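Local coordinates for fructuronate-tagaturonate epimerase UxaE from Cohnella laeviribosi in complex with 1 glycerol (Cohnella laeviribosi, PDB 6IL9), which catalyses the interconversion of fructuronate and tagaturonate by epimerisation, probably with the help of the zinc ion bound in its TIM barrel, at residues T29-I34 with L42-S47; F79-P84 with Y144-E149. All blocks are in the same frame, centred on the assembly; numbering follows the deposited sequence.

Contact 1 (T29-I34 with L42-S47); sequences TRVQMI and LVAEGS
Val31 and Ala44 meet on the buried face of an antiparallel beta hairpin, strands 29-36 and 39-45, Val31 CG1 lying flush on the small Ala44 CB at 3.8 Å. Along the same face, Met33 CE reaches Leu42 CD2 at 4.1 Å, and Phe147 of helix 135-149 packs against Val31, Met33 and Leu42. Between these pairs Gln32 and Val43 are clamped in both directions, Val43 N to Gln32 O being 2.8 Å; their side chains share the other face with Arg30 and Glu45, and there Ile34 CD1 packs tightly on Val43 CG2 at 3.7 Å. Where the second strand ends at Gly46, Thr29 at the start of the first donates from OG1, beside its own backbone N (chi1 -56°), to Gly46 O at 2.9 Å from above the carbonyl plane, and also bonds Tyr51 N. A valine in its place would probably leave both Gly46 O and Tyr51 N without this partner. Gly46, with phi at 103°, takes a shape a side chain would obstruct. Only the Arg30-Glu45 end is loose, toward solvent: its salt bridge, NH1 to OE2, is a long 3.5 Å. A chi3 bend (-63°) brings the Arg30 guanidinium back so that Glu45 O sits over one face, 3.7 Å from NH2.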
loop_
_atom_site.group_PDB
_atom_site.type_symbol
_atom_site.label_atom_id
_atom_site.label_comp_id
_atom_site.label_asym_id
_atom_site.label_seq_id
_atom_site.Cartn_x
_atom_site.Cartn_y
_atom_site.Cartn_z
ATOM N N THR A 29 1.351 34.974 4.844
ATOM C CA THR A 29 0.426 34.379 3.888
ATOM C C THR A 29 -0.460 33.352 4.577
ATOM O O THR A 29 0.043 32.423 5.215
ATOM C CB THR A 29 1.170 33.713 2.729
ATOM O OG1 THR A 29 2.044 34.661 2.106
ATOM C CG2 THR A 29 0.174 33.181 1.690
ATOM N N ARG A 30 -1.774 33.518 4.428
ATOM C CA ARG A 30 -2.766 32.555 4.885
ATOM C C ARG A 30 -3.194 31.678 3.713
ATOM O O ARG A 30 -3.361 32.167 2.596
ATOM C CB ARG A 30 -3.985 33.268 5.465
ATOM C CG ARG A 30 -3.859 33.643 6.925
ATOM C CD ARG A 30 -4.741 34.839 7.246
ATOM N NE ARG A 30 -4.321 36.026 6.505
ATOM C CZ ARG A 30 -5.087 36.685 5.641
ATOM N NH1 ARG A 30 -6.329 36.282 5.401
ATOM N NH2 ARG A 30 -4.610 37.757 5.019
ATOM N N VAL A 31 -3.351 30.381 3.962
ATOM C CA VAL A 31 -3.763 29.450 2.916
ATOM C C VAL A 31 -4.833 28.525 3.480
ATOM O O VAL A 31 -4.775 28.124 4.648
ATOM C CB VAL A 31 -2.577 28.629 2.365
ATOM C CG1 VAL A 31 -1.661 29.503 1.521
ATOM C CG2 VAL A 31 -1.805 27.992 3.502
ATOM N N GLN A 32 -5.816 28.196 2.643
ATOM C CA GLN A 32 -6.834 27.213 2.988
ATOM C C GLN A 32 -7.199 26.450 1.727
ATOM O O GLN A 32 -6.808 26.825 0.622
ATOM C CB GLN A 32 -8.074 27.874 3.594
ATOM C CG GLN A 32 -8.834 28.753 2.629
ATOM C CD GLN A 32 -9.924 29.542 3.322
ATOM O OE1 GLN A 32 -9.841 29.820 4.521
ATOM N NE2 GLN A 32 -10.962 29.897 2.579
ATOM N N MET A 33 -7.951 25.361 1.904
ATOM C CA MET A 33 -8.448 24.555 0.798
ATOM C C MET A 33 -9.964 24.673 0.717
ATOM O O MET A 33 -10.652 24.741 1.743
ATOM C CB MET A 33 -8.053 23.079 0.961
ATOM C CG MET A 33 -8.301 22.233 -0.276
ATOM S SD MET A 33 -7.682 20.517 -0.147
ATOM C CE MET A 33 -6.007 20.960 0.469
ATOM N N ILE A 34 -10.478 24.701 -0.512
ATOM C CA ILE A 34 -11.897 24.833 -0.779
ATOM C C ILE A 34 -12.288 23.800 -1.824
ATOM O O ILE A 34 -11.443 23.152 -2.442
ATOM C CB ILE A 34 -12.270 26.248 -1.278
ATOM C CG1 ILE A 34 -11.607 26.505 -2.634
ATOM C CG2 ILE A 34 -11.859 27.301 -0.261
ATOM C CD1 ILE A 34 -12.175 27.715 -3.381
ATOM N N LEU A 42 -6.526 25.453 -3.639
ATOM C CA LEU A 42 -5.916 26.257 -2.586
ATOM C C LEU A 42 -6.299 27.715 -2.791
ATOM O O LEU A 42 -6.368 28.189 -3.929
ATOM C CB LEU A 42 -4.389 26.154 -2.598
ATOM C CG LEU A 42 -3.638 24.857 -2.360
ATOM C CD1 LEU A 42 -2.139 25.159 -2.359
ATOM C CD2 LEU A 42 -4.078 24.234 -1.048
ATOM N N VAL A 43 -6.533 28.422 -1.689
ATOM C CA VAL A 43 -6.785 29.864 -1.691
ATOM C C VAL A 43 -5.758 30.509 -0.779
ATOM O O VAL A 43 -5.725 30.221 0.424
ATOM C CB VAL A 43 -8.211 30.208 -1.226
ATOM C CG1 VAL A 43 -8.424 31.715 -1.240
ATOM C CG2 VAL A 43 -9.251 29.513 -2.091
ATOM N N ALA A 44 -4.937 31.394 -1.340
ATOM C CA ALA A 44 -3.901 32.094 -0.594
ATOM C C ALA A 44 -4.238 33.579 -0.494
ATOM O O ALA A 44 -4.849 34.155 -1.400
ATOM C CB ALA A 44 -2.538 31.905 -1.260
ATOM N N GLU A 45 -3.851 34.191 0.623
ATOM C CA GLU A 45 -4.088 35.614 0.835
ATOM C C GLU A 45 -3.093 36.134 1.862
ATOM O O GLU A 45 -2.768 35.441 2.827
ATOM C CB GLU A 45 -5.525 35.874 1.300
ATOM C CG GLU A 45 -5.912 37.347 1.353
ATOM C CD GLU A 45 -7.376 37.544 1.690
ATOM O OE1 GLU A 45 -7.939 38.597 1.312
ATOM O OE2 GLU A 45 -7.966 36.642 2.327
ATOM N N GLY A 46 -2.619 37.361 1.653
ATOM C CA GLY A 46 -1.600 37.931 2.515
ATOM C C GLY A 46 -0.231 37.895 1.870
ATOM O O GLY A 46 0.227 36.835 1.435
ATOM N N SER A 47 0.432 39.046 1.791
ATOM C CA SER A 47 1.710 39.119 1.098
ATOM C C SER A 47 2.754 38.254 1.795
ATOM O O SER A 47 2.788 38.163 3.025
ATOM C CB SER A 47 2.190 40.570 1.029
ATOM O OG SER A 47 3.413 40.659 0.323
#

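Contact 2 (F79-P84 with Y144-E149)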
loop_
_atom_site.group_PDB
_atom_site.type_symbol
_atom_site.label_atom_id
_atom_site.label_comp_id
_atom_site.label_asym_id
_atom_site.label_seq_id
_atom_site.Cartn_x
_atom_site.Cartn_y
_atom_site.Cartn_z
ATOM N N PHE A 79 5.646 23.943 4.737
ATOM C CA PHE A 79 4.924 23.149 5.726
ATOM C C PHE A 79 5.552 21.764 5.775
ATOM O O PHE A 79 5.147 20.852 5.039
ATOM C CB PHE A 79 3.436 23.087 5.392
ATOM C CG PHE A 79 2.783 24.435 5.330
ATOM C CD1 PHE A 79 2.454 25.107 6.493
ATOM C CD2 PHE A 79 2.515 25.037 4.105
ATOM C CE1 PHE A 79 1.852 26.352 6.443
ATOM C CE2 PHE A 79 1.914 26.288 4.049
ATOM C CZ PHE A 79 1.584 26.944 5.223
ATOM N N PRO A 80 6.558 21.572 6.631
ATOM C CA PRO A 80 7.258 20.279 6.661
ATOM C C PRO A 80 6.356 19.081 6.937
ATOM O O PRO A 80 6.685 17.974 6.494
ATOM C CB PRO A 80 8.295 20.482 7.776
ATOM C CG PRO A 80 8.561 21.970 7.745
ATOM C CD PRO A 80 7.228 22.593 7.460
ATOM N N PHE A 81 5.233 19.253 7.645
ATOM C CA PHE A 81 4.379 18.095 7.904
ATOM C C PHE A 81 3.763 17.522 6.628
ATOM O O PHE A 81 3.247 16.398 6.667
ATOM C CB PHE A 81 3.278 18.437 8.917
ATOM C CG PHE A 81 2.158 19.273 8.354
ATOM C CD1 PHE A 81 1.010 18.673 7.840
ATOM C CD2 PHE A 81 2.244 20.655 8.353
ATOM C CE1 PHE A 81 -0.021 19.435 7.325
ATOM C CE2 PHE A 81 1.216 21.431 7.831
ATOM C CZ PHE A 81 0.080 20.823 7.320
ATOM N N THR A 82 3.816 18.244 5.506
ATOM C CA THR A 82 3.333 17.728 4.226
ATOM C C THR A 82 4.378 16.914 3.472
ATOM O O THR A 82 4.086 16.433 2.370
ATOM C CB THR A 82 2.839 18.872 3.320
ATOM O OG1 THR A 82 3.936 19.733 2.977
ATOM C CG2 THR A 82 1.757 19.677 4.021
ATOM N N VAL A 83 5.570 16.749 4.029
ATOM C CA VAL A 83 6.659 15.991 3.412
ATOM C C VAL A 83 6.672 14.597 4.023
ATOM O O VAL A 83 6.623 14.485 5.256
ATOM C CB VAL A 83 8.015 16.682 3.641
ATOM C CG1 VAL A 83 9.148 15.861 3.035
ATOM C CG2 VAL A 83 7.980 18.106 3.089
ATOM N N PRO A 84 6.740 13.528 3.231
ATOM C CA PRO A 84 6.764 12.180 3.819
ATOM C C PRO A 84 7.957 12.010 4.748
ATOM O O PRO A 84 9.023 12.584 4.525
ATOM C CB PRO A 84 6.878 11.254 2.603
ATOM C CG PRO A 84 6.468 12.088 1.419
ATOM C CD PRO A 84 6.849 13.497 1.761
ATOM N N TYR A 144 -1.487 16.643 -0.059
ATOM C CA TYR A 144 -2.661 17.502 -0.018
ATOM C C TYR A 144 -3.681 16.991 0.987
ATOM O O TYR A 144 -4.427 17.784 1.576
ATOM C CB TYR A 144 -3.265 17.604 -1.414
ATOM C CG TYR A 144 -2.574 18.605 -2.317
ATOM C CD1 TYR A 144 -2.486 19.944 -1.955
ATOM C CD2 TYR A 144 -2.029 18.215 -3.529
ATOM C CE1 TYR A 144 -1.870 20.867 -2.781
ATOM C CE2 TYR A 144 -1.398 19.136 -4.361
ATOM C CZ TYR A 144 -1.335 20.453 -3.980
ATOM O OH TYR A 144 -0.724 21.363 -4.819
ATOM N N ALA A 145 -3.727 15.676 1.199
ATOM C CA ALA A 145 -4.653 15.110 2.169
ATOM C C ALA A 145 -4.311 15.547 3.589
ATOM O O ALA A 145 -5.199 15.938 4.354
ATOM C CB ALA A 145 -4.651 13.587 2.068
ATOM N N VAL A 146 -3.033 15.466 3.976
ATOM C CA VAL A 146 -2.723 15.853 5.354
ATOM C C VAL A 146 -2.876 17.356 5.526
ATOM O O VAL A 146 -3.197 17.829 6.619
ATOM C CB VAL A 146 -1.322 15.384 5.801
ATOM C CG1 VAL A 146 -1.238 13.870 5.782
ATOM C CG2 VAL A 146 -0.217 16.019 4.956
ATOM N N PHE A 147 -2.663 18.130 4.459
ATOM C CA PHE A 147 -2.900 19.569 4.535
ATOM C C PHE A 147 -4.387 19.861 4.707
ATOM O O PHE A 147 -4.781 20.638 5.586
ATOM C CB PHE A 147 -2.342 20.251 3.279
ATOM C CG PHE A 147 -2.350 21.764 3.335
ATOM C CD1 PHE A 147 -1.316 22.460 3.943
ATOM C CD2 PHE A 147 -3.383 22.478 2.752
ATOM C CE1 PHE A 147 -1.325 23.850 3.987
ATOM C CE2 PHE A 147 -3.398 23.870 2.795
ATOM C CZ PHE A 147 -2.364 24.551 3.410
ATOM N N GLN A 148 -5.227 19.219 3.893
ATOM C CA GLN A 148 -6.672 19.404 3.988
ATOM C C GLN A 148 -7.193 19.108 5.386
ATOM O O GLN A 148 -8.061 19.826 5.899
ATOM C CB GLN A 148 -7.373 18.506 2.979
ATOM C CG GLN A 148 -8.888 18.585 3.044
ATOM C CD GLN A 148 -9.549 17.677 2.034
ATOM O OE1 GLN A 148 -9.115 17.586 0.885
ATOM N NE2 GLN A 148 -10.605 17.003 2.455
ATOM N N GLU A 149 -6.689 18.046 6.009
ATOM C CA GLU A 149 -7.167 17.587 7.303
ATOM C C GLU A 149 -6.366 18.132 8.472
ATOM O O GLU A 149 -6.673 17.790 9.622
ATOM C CB GLU A 149 -7.144 16.056 7.352
ATOM C CG GLU A 149 -8.042 15.397 6.338
ATOM C CD GLU A 149 -9.512 15.649 6.618
ATOM O OE1 GLU A 149 -9.878 15.799 7.807
ATOM O OE2 GLU A 149 -10.290 15.702 5.646
#
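The carbonyl oxygen of Phe79, whose ring packs on Phe147, is gripped twice by Thr82: OG1 donates to Phe79 O at 2.6 Å, lying in the carbonyl plane, and Thr82 N donates to the same oxygen at 3.0 Å. This closes a short 3-10 turn, residues 80-82, just after helix 69-78 and against helix 135-149 of the TIM-barrel domain. Threonine suits the place because its two branches do different work. With chi1 at 65°, OG1, which is also hydrogen-bonded to Asn76 ND2, sits between backbone N and carbonyl carbon and reaches back to Phe79 O, while the methyl CG2 is left to meet the edge of the Phe147 ring at CD1.

Phe147 is the main aromatic of the helix side. Its CG stands anti to the backbone N (chi1 -172°), which carries the ring out to meet both Phe79 and Phe81. Its edge is directed at the face of Phe79 in an edge-to-face pair with planes at 63°, CE1 coming within 4.0 Å of Phe79 CD2, over the rim of that ring. Phe81 CZ approaches Phe147 CD1 obliquely, also at 4.0 Å.

Beside this aromatic group, beta-branched Val146 fills the gap to the turn, its CG2 4.0 Å from Thr82 CA. The side chains of Phe81 and Val146 slide past each other in opposite directions, and the Phe81 ring points its edge at the helix backbone, CE1 lying 3.6 Å from Val146 O.

In the fold
Contacts 1 and 2 are neighbours, their centres about 15 Å apart, and they share a largely apolar interface in which helix 135-149 lies between the hairpin and the barrel. Phe147 joins them, its CZ lying 3.5 Å from CG2 of Val31, while Met33 SD comes 3.4 Å from Gln148 OE1; Phe79 also touches Val31. The hairpin belongs to a five-stranded antiparallel sheet, and contact 1 is centred about 31 Å from the chain centre, against about 18 Å for contact 2. Neither contact includes a zinc ligand. The helix of contact 2, however, leads into strand 156-162, which carries His161, one ligand of the metal with Asp273 and His343.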